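UDP-glucose 4-epimerase (PDB 4WOK) probably interconverts UDP-glucose and UDP-galactose by inverting the sugar at C4, using a bound NAD as the redox cofactor. Local coordinates at residues Asp213-Tyr222 with Val284-Asp295. The protein carries 2 engineered substitutions. Sequence-based numbering, arbitrary orientation.
Sequences DVLEVYGDDY and VPVAMRARRAGD
Tyr222 and Arg291 meet through complementary torsions: the tyrosine ring swings beside its own backbone N (chi1 -70°), while the arginine chain runs extended to CD, which lays CD over the centre of the ring as a CH-pi contact, 3.5 Å from CD to the Tyr222 centroid. A bend at chi3 (45°) then turns the guanidinium to Asp221, which it grips side-on, NE to OD1 and NH2 to OD2 (2.9 Å), both oxygens being met from above the carboxylate plane. These side chains lie just beyond the C-terminal ends of a two-stranded parallel sheet, strand 215-218 with strand 286-289, in what is, as in related epimerases, probably the smaller, substrate-binding part of an extended short-chain dehydrogenase/reductase fold, apart from the NAD-binding Rossmann sheet. Backbone bonds alternate along the pair, from Leu215 N to Pro285 O through to Arg289 N to Val217 O (2.8 Å).

The two faces of the ribbon differ in character. One is apolar: Val217 sets CG2 against CG1 of Val286 and CG1 against the sulfur of Met288 (CG1 to SD 3.6 Å), while Leu215 and Val217 continue onto helices 200-209 and 269-280, respectively. On the other, Glu216 OE2 accepts a nearly straight bond from Arg289 NE (3.1 Å), lying in the guanidinium plane although the nitrogen approaches from above the carboxylate. Beside this salt bridge, Arg292 reaches back, extended from CG to NE, and sets its guanidinium over one face of Tyr218 as a cation-pi contact, its CZ 4.1 Å from the ring centroid, with the planes inclined by 43°.

Beyond the strands, the backbone angles at Gly219 would press any CB against the preceding carbonyl O, and Arg291 CB packs against its CA. Farther along, one water donates to Tyr222 OH and accepts from Arg292 N, both at 2.8 Å, linking the two loops.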
loop_
_atom_site.group_PDB
_atom_site.type_symbol
_atom_site.label_atom_id
_atom_site.label_comp_id
_atom_site.label_asym_id
_atom_site.label_seq_id
_atom_site.Cartn_x
_atom_site.Cartn_y
_atom_site.Cartn_z
ATOM N N ASP A 213 -23.533 10.180 -0.243
ATOM C CA ASP A 213 -24.764 10.312 -1.004
ATOM C C ASP A 213 -24.679 9.623 -2.358
ATOM O O ASP A 213 -25.640 8.993 -2.805
ATOM C CB ASP A 213 -25.109 11.789 -1.195
ATOM C CG ASP A 213 -25.726 12.408 0.042
ATOM O OD1 ASP A 213 -26.733 11.860 0.541
ATOM O OD2 ASP A 213 -25.212 13.444 0.511
ATOM N N VAL A 214 -23.543 9.782 -3.033
ATOM C CA VAL A 214 -23.370 9.224 -4.372
ATOM C C VAL A 214 -21.956 8.708 -4.575
ATOM O O VAL A 214 -21.039 9.053 -3.831
ATOM C CB VAL A 214 -23.680 10.262 -5.494
ATOM C CG1 VAL A 214 -25.079 10.793 -5.370
ATOM C CG2 VAL A 214 -22.681 11.406 -5.465
ATOM N N LEU A 215 -21.785 7.855 -5.576
ATOM C CA LEU A 215 -20.452 7.527 -6.048
ATOM C C LEU A 215 -20.350 8.020 -7.481
ATOM O O LEU A 215 -20.978 7.466 -8.387
ATOM C CB LEU A 215 -20.163 6.031 -5.967
ATOM C CG LEU A 215 -18.790 5.647 -6.528
ATOM C CD1 LEU A 215 -17.653 5.988 -5.542
ATOM C CD2 LEU A 215 -18.722 4.187 -6.943
ATOM N N GLU A 216 -19.593 9.093 -7.677
ATOM C CA GLU A 216 -19.353 9.591 -9.017
ATOM C C GLU A 216 -18.358 8.675 -9.716
ATOM O O GLU A 216 -17.278 8.409 -9.197
ATOM C CB GLU A 216 -18.851 11.039 -8.983
ATOM C CG GLU A 216 -19.968 12.067 -8.838
ATOM C CD GLU A 216 -19.463 13.502 -8.861
ATOM O OE1 GLU A 216 -18.303 13.734 -8.452
ATOM O OE2 GLU A 216 -20.230 14.394 -9.289
ATOM N N VAL A 217 -18.743 8.178 -10.885
ATOM C CA VAL A 217 -17.902 7.288 -11.672
ATOM C C VAL A 217 -17.648 7.937 -13.020
ATOM O O VAL A 217 -18.585 8.281 -13.732
ATOM C CB VAL A 217 -18.555 5.903 -11.873
ATOM C CG1 VAL A 217 -17.795 5.097 -12.919
ATOM C CG2 VAL A 217 -18.633 5.156 -10.550
ATOM N N TYR A 218 -16.377 8.106 -13.370
ATOM C CA TYR A 218 -16.032 8.864 -14.569
ATOM C C TYR A 218 -15.804 7.973 -15.791
ATOM O O TYR A 218 -14.687 7.528 -16.057
ATOM C CB TYR A 218 -14.805 9.742 -14.284
ATOM C CG TYR A 218 -15.157 10.914 -13.390
ATOM C CD1 TYR A 218 -15.692 12.077 -13.930
ATOM C CD2 TYR A 218 -14.998 10.842 -12.010
ATOM C CE1 TYR A 218 -16.041 13.150 -13.131
ATOM C CE2 TYR A 218 -15.347 11.917 -11.194
ATOM C CZ TYR A 218 -15.871 13.069 -11.770
ATOM O OH TYR A 218 -16.226 14.151 -10.993
ATOM N N GLY A 219 -16.884 7.705 -16.518
ATOM C CA GLY A 219 -16.800 7.005 -17.786
ATOM C C GLY A 219 -17.396 5.608 -17.807
ATOM O O GLY A 219 -17.069 4.757 -16.973
ATOM N N ASP A 220 -18.277 5.376 -18.773
ATOM C CA ASP A 220 -18.836 4.051 -19.004
ATOM C C ASP A 220 -18.588 3.616 -20.445
ATOM O O ASP A 220 -19.138 2.611 -20.903
ATOM C CB ASP A 220 -20.342 4.019 -18.687
ATOM C CG ASP A 220 -21.144 5.060 -19.465
ATOM O OD1 ASP A 220 -20.563 5.796 -20.290
ATOM O OD2 ASP A 220 -22.376 5.133 -19.252
ATOM N N ASP A 221 -17.751 4.374 -21.151
ATOM C CA ASP A 221 -17.462 4.084 -22.553
ATOM C C ASP A 221 -15.973 3.817 -22.804
ATOM O O ASP A 221 -15.470 4.060 -23.900
ATOM C CB ASP A 221 -17.954 5.227 -23.457
ATOM C CG ASP A 221 -17.199 6.533 -23.231
ATOM O OD1 ASP A 221 -16.856 6.849 -22.069
ATOM O OD2 ASP A 221 -16.958 7.253 -24.225
ATOM N N TYR A 222 -15.276 3.309 -21.790
ATOM C CA TYR A 222 -13.910 2.821 -21.973
ATOM C C TYR A 222 -13.874 1.634 -22.933
ATOM O O TYR A 222 -14.889 0.965 -23.133
ATOM C CB TYR A 222 -13.301 2.380 -20.642
ATOM C CG TYR A 222 -12.976 3.470 -19.653
ATOM C CD1 TYR A 222 -13.922 3.915 -18.742
ATOM C CD2 TYR A 222 -11.702 4.016 -19.596
ATOM C CE1 TYR A 222 -13.612 4.899 -17.809
ATOM C CE2 TYR A 222 -11.380 4.996 -18.672
ATOM C CZ TYR A 222 -12.337 5.437 -17.783
ATOM O OH TYR A 222 -12.008 6.412 -16.866
ATOM N N VAL A 284 -25.041 0.387 -4.890
ATOM C CA VAL A 284 -24.220 1.596 -4.867
ATOM C C VAL A 284 -24.881 2.679 -5.714
ATOM O O VAL A 284 -25.148 2.454 -6.887
ATOM C CB VAL A 284 -22.807 1.325 -5.400
ATOM C CG1 VAL A 284 -21.955 2.592 -5.324
ATOM C CG2 VAL A 284 -22.158 0.184 -4.633
ATOM N N PRO A 285 -25.160 3.853 -5.125
ATOM C CA PRO A 285 -25.850 4.900 -5.895
ATOM C C PRO A 285 -24.918 5.632 -6.868
ATOM O O PRO A 285 -24.511 6.762 -6.616
ATOM C CB PRO A 285 -26.374 5.842 -4.811
ATOM C CG PRO A 285 -25.385 5.678 -3.678
ATOM C CD PRO A 285 -25.038 4.205 -3.700
ATOM N N VAL A 286 -24.608 4.977 -7.984
ATOM C CA VAL A 286 -23.668 5.492 -8.966
ATOM C C VAL A 286 -24.199 6.702 -9.722
ATOM O O VAL A 286 -25.343 6.725 -10.164
ATOM C CB VAL A 286 -23.289 4.407 -9.988
ATOM C CG1 VAL A 286 -22.416 4.986 -11.093
ATOM C CG2 VAL A 286 -22.564 3.273 -9.290
ATOM N N ALA A 287 -23.354 7.717 -9.841
ATOM C CA ALA A 287 -23.621 8.833 -10.731
ATOM C C ALA A 287 -22.590 8.784 -11.840
ATOM O O ALA A 287 -21.427 9.128 -11.632
ATOM C CB ALA A 287 -23.557 10.151 -9.984
ATOM N N MET A 288 -23.011 8.326 -13.007
ATOM C CA MET A 288 -22.111 8.171 -14.135
ATOM C C MET A 288 -21.837 9.518 -14.796
ATOM O O MET A 288 -22.761 10.204 -15.236
ATOM C CB MET A 288 -22.700 7.183 -15.145
ATOM C CG MET A 288 -21.690 6.646 -16.138
ATOM S SD MET A 288 -20.348 5.744 -15.340
ATOM C CE MET A 288 -21.177 4.222 -14.873
ATOM N N ARG A 289 -20.563 9.891 -14.839
ATOM C CA ARG A 289 -20.101 11.138 -15.442
ATOM C C ARG A 289 -19.265 10.856 -16.686
ATOM O O ARG A 289 -18.824 9.724 -16.902
ATOM C CB ARG A 289 -19.268 11.944 -14.444
ATOM C CG ARG A 289 -19.958 12.220 -13.126
ATOM C CD ARG A 289 -20.760 13.506 -13.180
ATOM N NE ARG A 289 -20.125 14.574 -12.411
ATOM C CZ ARG A 289 -19.394 15.549 -12.939
ATOM N NH1 ARG A 289 -18.857 16.473 -12.151
ATOM N NH2 ARG A 289 -19.202 15.605 -14.252
ATOM N N ALA A 290 -19.020 11.895 -17.477
ATOM C CA ALA A 290 -18.217 11.769 -18.684
ATOM C C ALA A 290 -16.802 11.283 -18.375
ATOM O O ALA A 290 -16.173 11.720 -17.408
ATOM C CB ALA A 290 -18.166 13.100 -19.424
ATOM N N ARG A 291 -16.315 10.369 -19.204
ATOM C CA ARG A 291 -14.939 9.905 -19.099
ATOM C C ARG A 291 -13.986 11.067 -19.335
ATOM O O ARG A 291 -14.216 11.899 -20.212
ATOM C CB ARG A 291 -14.681 8.782 -20.103
ATOM C CG ARG A 291 -13.252 8.272 -20.135
ATOM C CD ARG A 291 -13.150 7.032 -21.004
ATOM N NE ARG A 291 -13.879 7.196 -22.259
ATOM C CZ ARG A 291 -13.366 7.764 -23.345
ATOM N NH1 ARG A 291 -12.121 8.220 -23.324
ATOM N NH2 ARG A 291 -14.091 7.881 -24.448
ATOM N N ARG A 292 -12.932 11.134 -18.532
ATOM C CA ARG A 292 -11.880 12.128 -18.727
ATOM C C ARG A 292 -10.926 11.671 -19.824
ATOM O O ARG A 292 -10.423 10.549 -19.784
ATOM C CB ARG A 292 -11.117 12.372 -17.422
ATOM C CG ARG A 292 -12.000 12.890 -16.298
ATOM C CD ARG A 292 -11.251 12.993 -14.975
ATOM N NE ARG A 292 -12.096 13.574 -13.935
ATOM C CZ ARG A 292 -11.755 13.665 -12.652
ATOM N NH1 ARG A 292 -10.580 13.207 -12.241
ATOM N NH2 ARG A 292 -12.592 14.214 -11.781
ATOM N N ALA A 293 -10.694 12.539 -20.807
ATOM C CA ALA A 293 -9.831 12.208 -21.938
ATOM C C ALA A 293 -8.422 11.848 -21.470
ATOM O O ALA A 293 -7.902 12.440 -20.524
ATOM C CB ALA A 293 -9.784 13.364 -22.927
ATOM N N GLY A 294 -7.822 10.857 -22.122
ATOM C CA GLY A 294 -6.479 10.434 -21.777
ATOM C C GLY A 294 -6.387 9.613 -20.501
ATOM O O GLY A 294 -5.303 9.461 -19.930
ATOM N N ASP A 295 -7.518 9.083 -20.043
ATOM C CA ASP A 295 -7.513 8.200 -18.881
ATOM C C ASP A 295 -7.480 6.742 -19.333
ATOM O O ASP A 295 -8.295 6.327 -20.152
ATOM C CB ASP A 295 -8.733 8.453 -17.993
ATOM C CG ASP A 295 -8.603 7.804 -16.627
ATOM O OD1 ASP A 295 -7.575 8.023 -15.958
ATOM O OD2 ASP A 295 -9.523 7.066 -16.222
HETATM O O HOH W 1 -12.089 9.195 -16.656
#